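O-methyltransferase (Burkholderia thailandensis, PDB 3MCZ) probably transfers a methyl group from S-adenosylmethionine to a hydroxyl group of a small-molecule acceptor, working as a dimer. Local coordinates at residues 246-251 / 276-281; 179-184 / 201-206. One frame throughout, in Å; residues are numbered along the deposited sequence.

Interaction 1 (246-251 / 276-281)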
ATOM      1  N   GLY A 246     -38.673  -2.809  27.726  1.00 19.55           N
ATOM      2  CA  GLY A 246     -38.538  -3.858  28.732  1.00 19.40           C
ATOM      3  C   GLY A 246     -37.155  -4.457  28.919  1.00 19.05           C
ATOM      4  O   GLY A 246     -37.030  -5.463  29.591  1.00 19.20           O
ATOM      5  N   GLY A 247     -36.118  -3.879  28.299  1.00 18.54           N
ATOM      6  CA  GLY A 247     -34.759  -4.376  28.518  1.00 17.90           C
ATOM      7  C   GLY A 247     -34.160  -3.613  29.675  1.00 16.89           C
ATOM      8  O   GLY A 247     -34.506  -2.455  29.897  1.00 16.66           O
ATOM      9  N   ALA A 248     -33.274  -4.264  30.411  1.00 16.06           N
ATOM     10  CA  ALA A 248     -32.573  -3.624  31.522  1.00 15.02           C
ATOM     11  C   ALA A 248     -31.361  -4.480  31.902  1.00 14.15           C
ATOM     12  O   ALA A 248     -31.454  -5.737  31.943  1.00 15.46           O
ATOM     13  CB  ALA A 248     -33.514  -3.475  32.727  1.00 15.42           C
ATOM     14  N   ALA A 249     -30.232  -3.827  32.183  1.00 12.17           N
ATOM     15  CA  ALA A 249     -29.073  -4.525  32.722  1.00 11.12           C
ATOM     16  C   ALA A 249     -28.274  -3.591  33.594  1.00 11.02           C
ATOM     17  O   ALA A 249     -28.408  -2.371  33.490  1.00 11.18           O
ATOM     18  CB  ALA A 249     -28.181  -5.098  31.609  1.00 10.53           C
ATOM     19  N   ASP A 250     -27.404  -4.176  34.420  1.00 10.52           N
ATOM     20  CA  ASP A 250     -26.477  -3.392  35.236  1.00 11.35           C
ATOM     21  C   ASP A 250     -25.375  -2.721  34.409  1.00 11.58           C
ATOM     22  O   ASP A 250     -24.933  -1.618  34.735  1.00 12.48           O
ATOM     23  CB  ASP A 250     -25.852  -4.293  36.290  1.00 10.33           C
ATOM     24  CG  ASP A 250     -26.893  -4.844  37.253  1.00 13.63           C
ATOM     25  OD1 ASP A 250     -27.746  -4.035  37.681  1.00 12.74           O
ATOM     26  OD2 ASP A 250     -26.894  -6.078  37.538  1.00 13.87           O
ATOM     27  N   VAL A 251     -24.920  -3.418  33.379  1.00 11.29           N
ATOM     28  CA  VAL A 251     -23.929  -2.929  32.443  1.00 12.05           C
ATOM     29  C   VAL A 251     -24.376  -3.158  31.006  1.00 11.68           C
ATOM     30  O   VAL A 251     -24.800  -4.254  30.614  1.00 13.72           O
ATOM     31  CB  VAL A 251     -22.511  -3.525  32.668  1.00 12.53           C
ATOM     32  CG1 VAL A 251     -21.500  -2.878  31.679  1.00  9.34           C
ATOM     33  CG2 VAL A 251     -22.044  -3.315  34.086  1.00 11.89           C
ATOM     34  N   LEU A 276     -31.370   1.469  28.830  1.00 15.65           N
ATOM     35  CA  LEU A 276     -31.296   0.092  29.355  1.00 15.91           C
ATOM     36  C   LEU A 276     -30.549  -0.013  30.694  1.00 15.83           C
ATOM     37  O   LEU A 276     -30.664  -1.039  31.374  1.00 17.25           O
ATOM     38  CB  LEU A 276     -30.625  -0.837  28.357  1.00 14.44           C
ATOM     39  CG  LEU A 276     -31.266  -1.155  27.000  1.00 15.72           C
ATOM     40  CD1 LEU A 276     -30.254  -1.917  26.209  1.00 12.08           C
ATOM     41  CD2 LEU A 276     -32.501  -1.979  27.246  1.00 13.98           C
ATOM     42  N   VAL A 277     -29.798   1.021  31.064  1.00 15.74           N
ATOM     43  CA  VAL A 277     -28.920   0.993  32.225  1.00 15.00           C
ATOM     44  C   VAL A 277     -29.719   1.150  33.548  1.00 16.05           C
ATOM     45  O   VAL A 277     -30.349   2.177  33.776  1.00 15.05           O
ATOM     46  CB  VAL A 277     -27.845   2.097  32.165  1.00 15.27           C
ATOM     47  CG1 VAL A 277     -26.965   2.058  33.463  1.00 13.18           C
ATOM     48  CG2 VAL A 277     -26.965   1.974  30.880  1.00 14.44           C
ATOM     49  N   LYS A 278     -29.640   0.147  34.416  1.00 16.57           N
ATOM     50  CA  LYS A 278     -30.346   0.181  35.702  1.00 17.16           C
ATOM     51  C   LYS A 278     -29.702   1.203  36.591  1.00 17.49           C
ATOM     52  O   LYS A 278     -28.543   1.596  36.377  1.00 17.17           O
ATOM     53  CB  LYS A 278     -30.319  -1.196  36.379  1.00 16.80           C
ATOM     54  CG  LYS A 278     -31.089  -2.304  35.595  1.00 18.32           C
ATOM     55  CD  LYS A 278     -30.871  -3.639  36.233  1.00 21.34           C
ATOM     56  CE  LYS A 278     -31.661  -4.770  35.597  1.00 25.53           C
ATOM     57  NZ  LYS A 278     -31.690  -6.026  36.492  1.00 27.16           N
ATOM     58  N   PRO A 279     -30.445   1.674  37.598  1.00 17.64           N
ATOM     59  CA  PRO A 279     -29.820   2.558  38.580  1.00 17.60           C
ATOM     60  C   PRO A 279     -28.585   1.952  39.198  1.00 17.52           C
ATOM     61  O   PRO A 279     -28.564   0.776  39.515  1.00 17.98           O
ATOM     62  CB  PRO A 279     -30.904   2.719  39.652  1.00 17.45           C
ATOM     63  CG  PRO A 279     -32.144   2.489  38.957  1.00 18.50           C
ATOM     64  CD  PRO A 279     -31.884   1.505  37.854  1.00 17.96           C
ATOM     65  N   GLY A 280     -27.554   2.776  39.356  1.00 18.01           N
ATOM     66  CA  GLY A 280     -26.262   2.340  39.845  1.00 17.81           C
ATOM     67  C   GLY A 280     -25.406   1.666  38.778  1.00 17.28           C
ATOM     68  O   GLY A 280     -24.287   1.279  39.069  1.00 17.35           O
ATOM     69  N   GLY A 281     -25.947   1.496  37.569  1.00 15.59           N
ATOM     70  CA  GLY A 281     -25.287   0.742  36.506  1.00 14.25           C
ATOM     71  C   GLY A 281     -24.445   1.644  35.609  1.00 13.28           C
ATOM     72  O   GLY A 281     -24.279   2.835  35.865  1.00 12.54           O
TER
HETATM   73  O   HOH W   1     -29.357  -7.087  37.017  1.00 20.45           O
HETATM   74  O   HOH W   2     -26.923  -1.541  38.376  1.00 21.95           O
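K278 lies extended across the backbone of 248-250, its CE 3.7 Å from the methyl carbon CB of A248 and its CD 3.5 Å from OD1 of D250. CG stands beside the backbone N (chi1 -65°), and the straight chain beyond it carries the methylenes over A249, where CG rests against the carbonyl. A248 suits this place because its short methyl lets the lysine lie close. The aspartate and lysine side chains run at a slant to each other, and the amino group overshoots the carboxylate: K278 NZ stays 4.6 Å from D250 OD1, too far for a salt bridge. Water 1 bridges them, donating a hydrogen bond to OD2 and accepting one from NZ. The carboxylate is gripped further, since OD2 also takes the backbone N-H of R181 and water 2 links OD1 to the carbonyl O of P279; the nearby ammonium would probably favour its charged form.

Beyond A248, L276 presses CD2 against the peptide of G247, 3.4 Å from its O; glycine suits this place, since it leaves the room that the CD2 methyl takes up. Between these side chains the backbones pair in parallel: A249 N donates to L276 O at 2.9 Å (160° at the hydrogen), and K278 N returns a bond to A249 O at 3.0 Å. A249 and V277 put their small or branched side chains on one buried face, opposite K278. Past the pairing, the chain turns back through a type II turn from K278 to G281, where G280 takes the positive phi that glycine tolerates readily. The contact sits where strands 251-255 and 281-288 begin; joined by helix 263-275, these neighbouring parallel strands form a beta-alpha-beta crossover of the Rossmann-like methyltransferase domain.

Interaction 2 (179-184 / 201-206)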
ATOM      1  N   ARG A 179     -19.826  -5.902  41.187  1.00 14.01           N
ATOM      2  CA  ARG A 179     -21.096  -5.985  41.912  1.00 15.65           C
ATOM      3  C   ARG A 179     -22.314  -6.026  40.970  1.00 15.04           C
ATOM      4  O   ARG A 179     -23.462  -5.925  41.417  1.00 15.43           O
ATOM      5  CB  ARG A 179     -21.241  -4.807  42.881  1.00 17.33           C
ATOM      6  CG  ARG A 179     -20.147  -4.643  43.952  1.00 21.56           C
ATOM      7  CD  ARG A 179     -20.304  -5.577  45.113  1.00 24.01           C
ATOM      8  NE  ARG A 179     -19.331  -5.322  46.196  1.00 26.71           N
ATOM      9  CZ  ARG A 179     -19.011  -6.204  47.155  1.00 28.15           C
ATOM     10  NH1 ARG A 179     -19.585  -7.415  47.189  1.00 28.19           N
ATOM     11  NH2 ARG A 179     -18.111  -5.886  48.094  1.00 28.00           N
ATOM     12  N   ALA A 180     -22.048  -6.131  39.674  1.00 13.08           N
ATOM     13  CA  ALA A 180     -23.076  -6.230  38.653  1.00 12.21           C
ATOM     14  C   ALA A 180     -23.584  -7.702  38.621  1.00 11.92           C
ATOM     15  O   ALA A 180     -22.921  -8.627  39.132  1.00 11.70           O
ATOM     16  CB  ALA A 180     -22.509  -5.842  37.323  1.00 11.63           C
ATOM     17  N   ARG A 181     -24.783  -7.892  38.078  1.00 11.65           N
ATOM     18  CA  ARG A 181     -25.314  -9.223  37.806  1.00 11.68           C
ATOM     19  C   ARG A 181     -25.615  -9.473  36.361  1.00 12.22           C
ATOM     20  O   ARG A 181     -25.525 -10.596  35.913  1.00 12.92           O
ATOM     21  CB  ARG A 181     -26.598  -9.445  38.606  1.00 12.31           C
ATOM     22  CG  ARG A 181     -26.375  -9.496  40.083  1.00 14.31           C
ATOM     23  CD  ARG A 181     -25.410 -10.615  40.485  1.00 19.59           C
ATOM     24  NE  ARG A 181     -25.842 -11.975  40.089  1.00 23.14           N
ATOM     25  CZ  ARG A 181     -26.706 -12.733  40.771  1.00 24.40           C
ATOM     26  NH1 ARG A 181     -27.271 -12.296  41.900  1.00 24.56           N
ATOM     27  NH2 ARG A 181     -27.017 -13.937  40.312  1.00 25.72           N
ATOM     28  N   THR A 182     -26.022  -8.432  35.634  1.00 11.94           N
ATOM     29  CA  THR A 182     -26.439  -8.601  34.255  1.00 12.21           C
ATOM     30  C   THR A 182     -25.760  -7.600  33.339  1.00 11.77           C
ATOM     31  O   THR A 182     -25.495  -6.449  33.732  1.00 11.54           O
ATOM     32  CB  THR A 182     -27.953  -8.423  34.092  1.00 12.83           C
ATOM     33  OG1 THR A 182     -28.342  -7.153  34.646  1.00 11.35           O
ATOM     34  CG2 THR A 182     -28.722  -9.600  34.783  1.00 12.61           C
ATOM     35  N   VAL A 183     -25.481  -8.081  32.128  1.00 10.91           N
ATOM     36  CA  VAL A 183     -24.821  -7.338  31.080  1.00 11.28           C
ATOM     37  C   VAL A 183     -25.556  -7.526  29.743  1.00 12.25           C
ATOM     38  O   VAL A 183     -25.926  -8.647  29.360  1.00 12.39           O
ATOM     39  CB  VAL A 183     -23.362  -7.828  30.848  1.00 12.56           C
ATOM     40  CG1 VAL A 183     -22.646  -6.932  29.793  1.00 11.16           C
ATOM     41  CG2 VAL A 183     -22.580  -7.895  32.110  1.00 11.59           C
ATOM     42  N   ILE A 184     -25.702  -6.437  29.005  1.00 12.87           N
ATOM     43  CA  ILE A 184     -26.191  -6.456  27.640  1.00 12.93           C
ATOM     44  C   ILE A 184     -25.082  -5.920  26.704  1.00 13.89           C
ATOM     45  O   ILE A 184     -24.565  -4.822  26.925  1.00 13.42           O
ATOM     46  CB  ILE A 184     -27.477  -5.627  27.544  1.00 12.14           C
ATOM     47  CG1 ILE A 184     -28.614  -6.347  28.233  1.00 12.46           C
ATOM     48  CG2 ILE A 184     -27.806  -5.304  26.113  1.00 12.58           C
ATOM     49  CD1 ILE A 184     -29.919  -5.582  28.255  1.00 13.21           C
ATOM     50  N   HIS A 201     -16.008 -13.043  35.852  1.00 14.89           N
ATOM     51  CA  HIS A 201     -17.015 -12.618  36.820  1.00 13.33           C
ATOM     52  C   HIS A 201     -18.157 -13.629  36.859  1.00 12.64           C
ATOM     53  O   HIS A 201     -19.164 -13.466  36.165  1.00 11.89           O
ATOM     54  CB  HIS A 201     -17.540 -11.218  36.446  1.00 12.68           C
ATOM     55  CG  HIS A 201     -16.497 -10.135  36.509  1.00 14.31           C
ATOM     56  ND1 HIS A 201     -16.060  -9.574  37.693  1.00 16.09           N
ATOM     57  CD2 HIS A 201     -15.792  -9.526  35.526  1.00 13.64           C
ATOM     58  CE1 HIS A 201     -15.151  -8.648  37.429  1.00 13.32           C
ATOM     59  NE2 HIS A 201     -14.964  -8.609  36.127  1.00 15.38           N
ATOM     60  N   PRO A 202     -18.020 -14.698  37.679  1.00 12.00           N
ATOM     61  CA  PRO A 202     -18.953 -15.832  37.611  1.00 12.33           C
ATOM     62  C   PRO A 202     -20.397 -15.503  37.974  1.00 12.80           C
ATOM     63  O   PRO A 202     -21.298 -16.277  37.648  1.00 13.09           O
ATOM     64  CB  PRO A 202     -18.365 -16.827  38.623  1.00 12.42           C
ATOM     65  CG  PRO A 202     -17.005 -16.411  38.837  1.00 11.55           C
ATOM     66  CD  PRO A 202     -16.914 -14.958  38.608  1.00 12.05           C
ATOM     67  N   GLN A 203     -20.618 -14.383  38.664  1.00 12.33           N
ATOM     68  CA  GLN A 203     -21.966 -13.957  39.016  1.00 12.71           C
ATOM     69  C   GLN A 203     -22.759 -13.358  37.861  1.00 12.40           C
ATOM     70  O   GLN A 203     -23.958 -13.075  38.012  1.00 13.33           O
ATOM     71  CB  GLN A 203     -21.924 -12.945  40.172  1.00 11.90           C
ATOM     72  CG  GLN A 203     -21.655 -11.494  39.790  1.00 12.63           C
ATOM     73  CD  GLN A 203     -20.231 -11.149  39.401  1.00 12.08           C
ATOM     74  OE1 GLN A 203     -19.294 -11.979  39.415  1.00 10.13           O
ATOM     75  NE2 GLN A 203     -20.047  -9.874  39.072  1.00 13.49           N
ATOM     76  N   LEU A 204     -22.102 -13.078  36.739  1.00 11.92           N
ATOM     77  CA  LEU A 204     -22.749 -12.352  35.646  1.00 11.64           C
ATOM     78  C   LEU A 204     -23.449 -13.316  34.652  1.00 11.05           C
ATOM     79  O   LEU A 204     -22.963 -14.405  34.364  1.00 10.75           O
ATOM     80  CB  LEU A 204     -21.716 -11.514  34.855  1.00 10.29           C
ATOM     81  CG  LEU A 204     -21.017 -10.337  35.537  1.00 11.72           C
ATOM     82  CD1 LEU A 204     -20.019  -9.660  34.592  1.00  8.70           C
ATOM     83  CD2 LEU A 204     -22.034  -9.326  36.018  1.00 11.56           C
ATOM     84  N   THR A 205     -24.586 -12.877  34.142  1.00 11.05           N
ATOM     85  CA  THR A 205     -25.186 -13.443  32.937  1.00 11.34           C
ATOM     86  C   THR A 205     -25.305 -12.336  31.884  1.00 11.71           C
ATOM     87  O   THR A 205     -25.233 -11.141  32.198  1.00 11.84           O
ATOM     88  CB  THR A 205     -26.569 -14.078  33.234  1.00 11.51           C
ATOM     89  OG1 THR A 205     -27.420 -13.096  33.804  1.00 14.11           O
ATOM     90  CG2 THR A 205     -26.464 -15.317  34.179  1.00 11.35           C
ATOM     91  N   GLY A 206     -25.440 -12.728  30.617  1.00 11.92           N
ATOM     92  CA  GLY A 206     -25.258 -11.804  29.518  1.00 12.02           C
ATOM     93  C   GLY A 206     -26.250 -12.011  28.398  1.00 12.56           C
ATOM     94  O   GLY A 206     -26.774 -13.118  28.211  1.00 13.36           O
TER
HETATM   95  O   HOH W   3     -27.052 -12.717  36.614  1.00 17.12           O
HETATM   96  O   HOH W   4     -26.420 -15.010  37.899  1.00 27.41           O
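Q203 passes its side chain slantwise over that of R181, Q203 CG lying 3.9 Å from R181 CD, with the amide and guanidinium planes 56° apart. The two residues sit where strands 182-186 and 205-210 of a beta-alpha-beta unit begin to pair in parallel, helix 192-200 connecting them. A type I turn from H201 to L204 leads from this helix into the second strand. Bent at chi2 (-74°), the glutamine swings its amide back so that Q203 NE2 donates to A180 O at 3.1 Å, with the acceptor in the amide plane. L204, the last residue of the turn, supplies its apolar contact: L204 CD2 lies 3.8 Å from A180 CB and CD1 reaches V183 CG2, while V197 and L198 of the helix cover it, a place suited to a branched apolar residue. On the other face, the more exposed T182 and T205 meet, CG2 of the first near OG1 of the second. T205 N donates to R181 O and V183 N to T205 O, the paired bonds of parallel strands. The long arginine chain, bent at chi2 and chi3, curls back so that R181 NE donates to Q203 O at 3.0 Å, and water 4 joins the same carbonyl to NH2.

How the interactions relate
The two contacts lie about 11 Å apart, centre to centre, in the methyltransferase domain, and come in series: interaction 2 closes before interaction 1 opens. Interaction 2 pairs two strands of the mixed seven-stranded sheet, while interaction 1 pairs the segments that lead into two others, 251-255 and 281-288. Strand 182-186, part of interaction 2, lies next to interaction 1, with strand 205-210 on one flank and strand 251-255 on the other. The segments meet directly, with D250 OD2 2.8 Å from R181 N and V251 O 2.9 Å from I184 N, both probable hydrogen bonds. Together they tie four adjacent parallel strands at one end of the Rossmann-like sheet, where these strands begin.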